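Local coordinates for protein arylsulfatase (Pseudoalteromonas sp. MB47, PDB 7AJ0) that probably removes sulfate groups from the algal polysaccharide fucoidan as a calcium-binding sulfatase that assembles into hexamers, at residues A[53-59]-A[262-268]; A[67-71]-A[87-93]. All blocks are in the same frame, centred on the assembly; numbering follows the deposited sequence.

Contact 1 of 2, residues A[53-59]-A[262-268]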
loop_
_atom_site.group_PDB
_atom_site.type_symbol
_atom_site.label_atom_id
_atom_site.label_comp_id
_atom_site.label_asym_id
_atom_site.label_seq_id
_atom_site.Cartn_x
_atom_site.Cartn_y
_atom_site.Cartn_z
ATOM N N ASN A 53 -31.268 29.333 32.141
ATOM C CA ASN A 53 -30.643 29.690 30.882
ATOM C C ASN A 53 -29.809 28.519 30.371
ATOM O O ASN A 53 -29.365 27.658 31.136
ATOM C CB ASN A 53 -29.738 30.913 31.036
ATOM C CG ASN A 53 -30.357 32.002 31.883
ATOM O OD1 ASN A 53 -31.459 32.474 31.607
ATOM N ND2 ASN A 53 -29.643 32.410 32.926
ATOM N N VAL A 54 -29.593 28.496 29.061
ATOM C CA VAL A 54 -28.687 27.544 28.437
ATOM C C VAL A 54 -27.717 28.327 27.565
ATOM O O VAL A 54 -28.134 29.191 26.787
ATOM C CB VAL A 54 -29.431 26.487 27.599
ATOM C CG1 VAL A 54 -28.431 25.537 26.953
ATOM C CG2 VAL A 54 -30.421 25.720 28.461
ATOM N N LEU A 55 -26.429 28.039 27.711
ATOM C CA LEU A 55 -25.388 28.596 26.865
ATOM C C LEU A 55 -24.662 27.435 26.207
ATOM O O LEU A 55 -24.043 26.618 26.898
ATOM C CB LEU A 55 -24.415 29.458 27.674
ATOM C CG LEU A 55 -23.206 30.004 26.916
ATOM C CD1 LEU A 55 -23.628 30.985 25.835
ATOM C CD2 LEU A 55 -22.226 30.653 27.887
ATOM N N VAL A 56 -24.770 27.342 24.888
ATOM C CA VAL A 56 -24.095 26.308 24.116
ATOM C C VAL A 56 -22.908 26.962 23.421
ATOM O O VAL A 56 -23.083 27.777 22.509
ATOM C CB VAL A 56 -25.038 25.643 23.105
ATOM C CG1 VAL A 56 -24.322 24.506 22.386
ATOM C CG2 VAL A 56 -26.294 25.138 23.797
ATOM N N LEU A 57 -21.699 26.624 23.863
ATOM C CA LEU A 57 -20.472 27.096 23.228
ATOM C C LEU A 57 -20.071 26.072 22.172
ATOM O O LEU A 57 -19.635 24.964 22.503
ATOM C CB LEU A 57 -19.363 27.288 24.257
ATOM C CG LEU A 57 -19.627 28.326 25.346
ATOM C CD1 LEU A 57 -18.532 28.277 26.402
ATOM C CD2 LEU A 57 -19.734 29.714 24.741
ATOM N N LEU A 58 -20.226 26.438 20.907
ATOM C CA LEU A 58 -20.028 25.526 19.787
ATOM C C LEU A 58 -18.785 25.971 19.026
ATOM O O LEU A 58 -18.816 26.967 18.299
ATOM C CB LEU A 58 -21.261 25.512 18.891
ATOM C CG LEU A 58 -21.345 24.428 17.821
ATOM C CD1 LEU A 58 -21.381 23.037 18.435
ATOM C CD2 LEU A 58 -22.578 24.672 16.963
ATOM N N VAL A 59 -17.697 25.236 19.201
ATOM C CA VAL A 59 -16.461 25.496 18.474
ATOM C C VAL A 59 -16.496 24.722 17.164
ATOM O O VAL A 59 -17.027 23.608 17.095
ATOM C CB VAL A 59 -15.233 25.113 19.319
ATOM C CG1 VAL A 59 -13.957 25.573 18.632
ATOM C CG2 VAL A 59 -15.342 25.718 20.707
ATOM N N PHE A 262 -32.618 33.164 28.895
ATOM C CA PHE A 262 -32.002 33.243 27.581
ATOM C C PHE A 262 -31.544 31.860 27.137
ATOM O O PHE A 262 -31.142 31.024 27.952
ATOM C CB PHE A 262 -30.820 34.232 27.566
ATOM C CG PHE A 262 -29.588 33.744 28.281
ATOM C CD1 PHE A 262 -28.714 32.855 27.669
ATOM C CD2 PHE A 262 -29.284 34.203 29.551
ATOM C CE1 PHE A 262 -27.582 32.412 28.321
ATOM C CE2 PHE A 262 -28.148 33.766 30.208
ATOM C CZ PHE A 262 -27.295 32.870 29.591
ATOM N N TYR A 263 -31.639 31.620 25.834
ATOM C CA TYR A 263 -31.061 30.447 25.192
ATOM C C TYR A 263 -30.144 30.961 24.091
ATOM O O TYR A 263 -30.618 31.507 23.088
ATOM C CB TYR A 263 -32.132 29.520 24.627
ATOM C CG TYR A 263 -31.559 28.227 24.093
ATOM C CD1 TYR A 263 -30.952 28.179 22.846
ATOM C CD2 TYR A 263 -31.612 27.060 24.840
ATOM C CE1 TYR A 263 -30.418 27.006 22.357
ATOM C CE2 TYR A 263 -31.082 25.878 24.359
ATOM C CZ TYR A 263 -30.486 25.858 23.115
ATOM O OH TYR A 263 -29.955 24.688 22.623
ATOM N N LEU A 264 -28.837 30.794 24.278
ATOM C CA LEU A 264 -27.838 31.333 23.367
ATOM C C LEU A 264 -26.964 30.205 22.846
ATOM O O LEU A 264 -26.375 29.457 23.634
ATOM C CB LEU A 264 -26.975 32.391 24.061
ATOM C CG LEU A 264 -25.761 32.863 23.260
ATOM C CD1 LEU A 264 -26.194 33.465 21.934
ATOM C CD2 LEU A 264 -24.941 33.864 24.056
ATOM N N ILE A 265 -26.876 30.093 21.524
ATOM C CA ILE A 265 -25.870 29.270 20.860
ATOM C C ILE A 265 -24.786 30.233 20.379
ATOM O O ILE A 265 -24.971 30.957 19.399
ATOM C CB ILE A 265 -26.453 28.463 19.706
ATOM C CG1 ILE A 265 -27.429 27.411 20.228
ATOM C CG2 ILE A 265 -25.328 27.806 18.905
ATOM C CD1 ILE A 265 -28.209 26.702 19.140
ATOM N N HIS A 266 -23.646 30.243 21.069
ATOM C CA HIS A 266 -22.486 31.015 20.637
ATOM C C HIS A 266 -21.635 30.117 19.745
ATOM O O HIS A 266 -20.957 29.208 20.234
ATOM C CB HIS A 266 -21.680 31.525 21.823
ATOM C CG HIS A 266 -20.570 32.449 21.434
ATOM N ND1 HIS A 266 -20.743 33.811 21.312
ATOM C CD2 HIS A 266 -19.277 32.203 21.114
ATOM C CE1 HIS A 266 -19.601 34.366 20.948
ATOM N NE2 HIS A 266 -18.696 33.413 20.822
ATOM N N SER A 267 -21.670 30.375 18.444
ATOM C CA SER A 267 -21.077 29.504 17.433
ATOM C C SER A 267 -19.809 30.167 16.906
ATOM O O SER A 267 -19.847 30.950 15.957
ATOM C CB SER A 267 -22.097 29.237 16.317
ATOM O OG SER A 267 -21.534 28.493 15.252
ATOM N N PHE A 268 -18.677 29.842 17.531
ATOM C CA PHE A 268 -17.404 30.390 17.094
ATOM C C PHE A 268 -17.205 30.158 15.602
ATOM O O PHE A 268 -17.612 29.129 15.054
ATOM C CB PHE A 268 -16.235 29.740 17.842
ATOM C CG PHE A 268 -16.204 30.023 19.312
ATOM C CD1 PHE A 268 -15.554 31.142 19.799
ATOM C CD2 PHE A 268 -16.792 29.152 20.210
ATOM C CE1 PHE A 268 -15.511 31.398 21.152
ATOM C CE2 PHE A 268 -16.751 29.403 21.565
ATOM C CZ PHE A 268 -16.108 30.527 22.036
HETATM O O HOH W 1 -19.129 26.981 15.683
#

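Contact 2 of 2, residues A[67-71]-A[87-93]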
loop_
_atom_site.group_PDB
_atom_site.type_symbol
_atom_site.label_atom_id
_atom_site.label_comp_id
_atom_site.label_asym_id
_atom_site.label_seq_id
_atom_site.Cartn_x
_atom_site.Cartn_y
_atom_site.Cartn_z
ATOM N N PRO A 67 -8.564 20.347 23.657
ATOM C CA PRO A 67 -8.411 20.913 25.003
ATOM C C PRO A 67 -7.429 20.110 25.839
ATOM O O PRO A 67 -7.305 18.890 25.699
ATOM C CB PRO A 67 -9.826 20.843 25.593
ATOM C CG PRO A 67 -10.736 20.620 24.424
ATOM C CD PRO A 67 -9.931 19.848 23.421
ATOM N N GLY A 68 -6.728 20.814 26.730
ATOM C CA GLY A 68 -5.730 20.157 27.556
ATOM C C GLY A 68 -6.312 19.056 28.421
ATOM O O GLY A 68 -5.677 18.020 28.636
ATOM N N VAL A 69 -7.529 19.260 28.928
ATOM C CA VAL A 69 -8.161 18.272 29.795
ATOM C C VAL A 69 -8.567 17.014 29.047
ATOM O O VAL A 69 -8.876 16.001 29.685
ATOM C CB VAL A 69 -9.368 18.925 30.502
ATOM C CG1 VAL A 69 -10.514 19.135 29.526
ATOM C CG2 VAL A 69 -9.807 18.088 31.685
ATOM N N TYR A 70 -8.561 17.044 27.716
ATOM C CA TYR A 70 -8.790 15.857 26.906
ATOM C C TYR A 70 -7.497 15.213 26.420
ATOM O O TYR A 70 -7.553 14.221 25.686
ATOM C CB TYR A 70 -9.658 16.197 25.689
ATOM C CG TYR A 70 -11.146 16.201 25.949
ATOM C CD1 TYR A 70 -11.895 15.040 25.813
ATOM C CD2 TYR A 70 -11.803 17.367 26.310
ATOM C CE1 TYR A 70 -13.255 15.040 26.039
ATOM C CE2 TYR A 70 -13.164 17.377 26.539
ATOM C CZ TYR A 70 -13.885 16.211 26.402
ATOM O OH TYR A 70 -15.239 16.218 26.629
ATOM N N GLY A 71 -6.343 15.754 26.793
ATOM C CA GLY A 71 -5.069 15.211 26.378
ATOM C C GLY A 71 -4.306 16.028 25.359
ATOM O O GLY A 71 -3.339 15.513 24.782
ATOM N N ALA A 87 -14.428 21.925 32.627
ATOM C CA ALA A 87 -14.507 20.472 32.723
ATOM C C ALA A 87 -14.210 19.991 34.139
ATOM O O ALA A 87 -14.917 19.129 34.672
ATOM C CB ALA A 87 -13.538 19.832 31.727
ATOM N N ASN A 88 -13.161 20.531 34.763
ATOM C CA ASN A 88 -12.767 20.043 36.080
ATOM C C ASN A 88 -13.766 20.449 37.156
ATOM O O ASN A 88 -13.906 19.749 38.165
ATOM C CB ASN A 88 -11.369 20.555 36.430
ATOM C CG ASN A 88 -10.291 19.945 35.555
ATOM O OD1 ASN A 88 -10.437 18.829 35.056
ATOM N ND2 ASN A 88 -9.198 20.675 35.367
ATOM N N GLU A 89 -14.459 21.566 36.969
ATOM C CA GLU A 89 -15.516 21.988 37.879
ATOM C C GLU A 89 -16.891 21.545 37.404
ATOM O O GLU A 89 -17.903 21.997 37.949
ATOM C CB GLU A 89 -15.476 23.506 38.054
ATOM C CG GLU A 89 -14.250 23.973 38.813
ATOM C CD GLU A 89 -13.976 25.449 38.637
ATOM O OE1 GLU A 89 -14.820 26.151 38.040
ATOM O OE2 GLU A 89 -12.908 25.904 39.094
ATOM N N GLY A 90 -16.947 20.669 36.410
ATOM C CA GLY A 90 -18.210 20.156 35.897
ATOM C C GLY A 90 -18.062 18.736 35.430
ATOM O O GLY A 90 -17.346 17.939 36.052
ATOM N N LEU A 91 -18.724 18.408 34.325
ATOM C CA LEU A 91 -18.785 17.048 33.802
ATOM C C LEU A 91 -18.129 17.015 32.431
ATOM O O LEU A 91 -18.512 17.776 31.536
ATOM C CB LEU A 91 -20.237 16.571 33.723
ATOM C CG LEU A 91 -20.554 15.318 32.913
ATOM C CD1 LEU A 91 -19.871 14.099 33.492
ATOM C CD2 LEU A 91 -22.066 15.105 32.857
ATOM N N ARG A 92 -17.143 16.136 32.268
ATOM C CA ARG A 92 -16.473 15.939 30.991
ATOM C C ARG A 92 -16.980 14.644 30.367
ATOM O O ARG A 92 -16.844 13.569 30.961
ATOM C CB ARG A 92 -14.957 15.899 31.165
ATOM C CG ARG A 92 -14.202 15.697 29.862
ATOM C CD ARG A 92 -12.735 16.056 30.001
ATOM N NE ARG A 92 -12.016 15.157 30.900
ATOM C CZ ARG A 92 -11.456 14.009 30.526
ATOM N NH1 ARG A 92 -11.536 13.604 29.265
ATOM N NH2 ARG A 92 -10.818 13.264 31.417
ATOM N N LEU A 93 -17.568 14.751 29.180
ATOM C CA LEU A 93 -18.104 13.608 28.454
ATOM C C LEU A 93 -17.062 13.122 27.454
ATOM O O LEU A 93 -16.595 13.896 26.611
ATOM C CB LEU A 93 -19.399 13.984 27.737
ATOM C CG LEU A 93 -20.565 14.397 28.631
ATOM C CD1 LEU A 93 -21.741 14.854 27.784
ATOM C CD2 LEU A 93 -20.980 13.257 29.543
#

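Contact 1 of 2, residues A[53-59]-A[262-268]
Strands 53-59 and 262-267 run parallel, 11° apart in direction, and are laced from Val54 N to Phe262 O and onward by alternating backbone hydrogen bonds, among them Val56 N to Leu264 O at 2.9 Å. Asn53 extends this ladder with its side chain: OD1 accepts the Phe262 N-H at 3.0 Å, while ND2 turns to Thr318 OG1 and Gln314 OE1, so both ends of the amide are used and its rotation is fixed. That amide stacks almost flat on the Phe262 ring, the planes 12° apart, with Asn53 CB 3.4 Å from the ring centroid in a CH-pi contact. Phe262 CG sits between its own backbone N and carbonyl carbon (chi1 73°), which swings the ring across toward Asn53, and Leu55 CB lies at the ring's edge. An alanine here would strip away the ring, and the Asn53 amide would probably lose its flat cover, opening a gap toward Ala255 and Leu309. On the sheet face carrying Val54, Tyr263 lies alongside the valine, with Val54 CB 3.6 Å from Tyr263 CD2; its hydroxyl reaches Gln141 and Ser384. On the opposite face Leu55 CD1 meets Leu264 CD2 at 3.6 Å; helix 240-258 packs on Leu264 and helix 290-311 on Leu57. His266 suits this face because its ND1 is satisfied by Ser248 OG while CD2 lies over the centre of the Phe268 ring. At the last rung, where Phe268 N bonds weakly to Leu58 O, a water joins Leu58 O, at 2.6 Å, to Ser267 OG and Phe268 O; the serine hydroxyl also bonds to Lys157 O and Arg106. Mostly aliphatic, with Asn53, Tyr263, His266 and Ser267 all hydrogen-bonded, this buried pair is consistent with a firmly held strand leading directly into the calcium ligands Asp60 and Asp61.

Contact 2 of 2, residues A[67-71]-A[87-93]
The Tyr70 ring carries Arg92 CD over one face, 3.7 Å above its plane and displaced toward the rim, and has Leu93 O at its edge. The Arg92 guanidinium, in turn, has Val69 O 3.3 Å above the centre of one face and Tyr70 CE1 near its own edge. This is a CH-pi contact from CD, with a more distant cation-pi contact from CZ, within the sulfatase alpha/beta fold, joining the 3-10 turn 68-70 to the start of strand 91-97. The two planes are 80° apart, so the guanidinium stands nearly upright to the ring, with CZ 5.0 Å from the Tyr70 centroid. A bend at chi3 (66°) turns the end of Arg92 round, after CG and CD have run across the tyrosine, to lie under the Val69 carbonyl. That oxygen makes no hydrogen bond to NE, yet its negative end facing the cation is likely to be favourable. Arginine fits because its methylenes suit the aromatic face and its charged end suits the carbonyl. Beside it Val69 reaches the end of helix 81-88: CG1 packs on Ala87 CB at 3.8 Å, the small methyl admitting the valine, and CG2 meets Asn88 OD1. Asp84 holds the Val69 N-H, while Trp64 stands edge-to-face with Tyr70. Across the subunit boundary, Gly68 of a second subunit packs on Arg92. The phenol is gripped twice: Tyr70 OH accepts from Gly357 N on the neighbouring strand 354-360 and donates to Leu93 O at 2.7 Å, approaching from above the plane of that carbonyl.

Contact 2 is nested inside the long chain loop that contact 1 closes: strand 53-59 comes first, then the turn at 67-71, helix 81-88 and strand 91-97, and much later strand 262-267. The two centres lie 18 Å apart, and the nearest atoms are about 8 Å apart, without touching. Both reach one large mixed sheet within the sulfatase family region, contact 2 through strand 91-97 alone. Contact 1 forms a parallel pair in its interior, linked to strand 91-97 of contact 2 through strands 318-324 and 354-360. The chain leaving 53-59 supplies calcium ligands before it reaches 67-71, so Asp60 and Asp61 lie in the chain between a segment of contact 1 and a segment of contact 2.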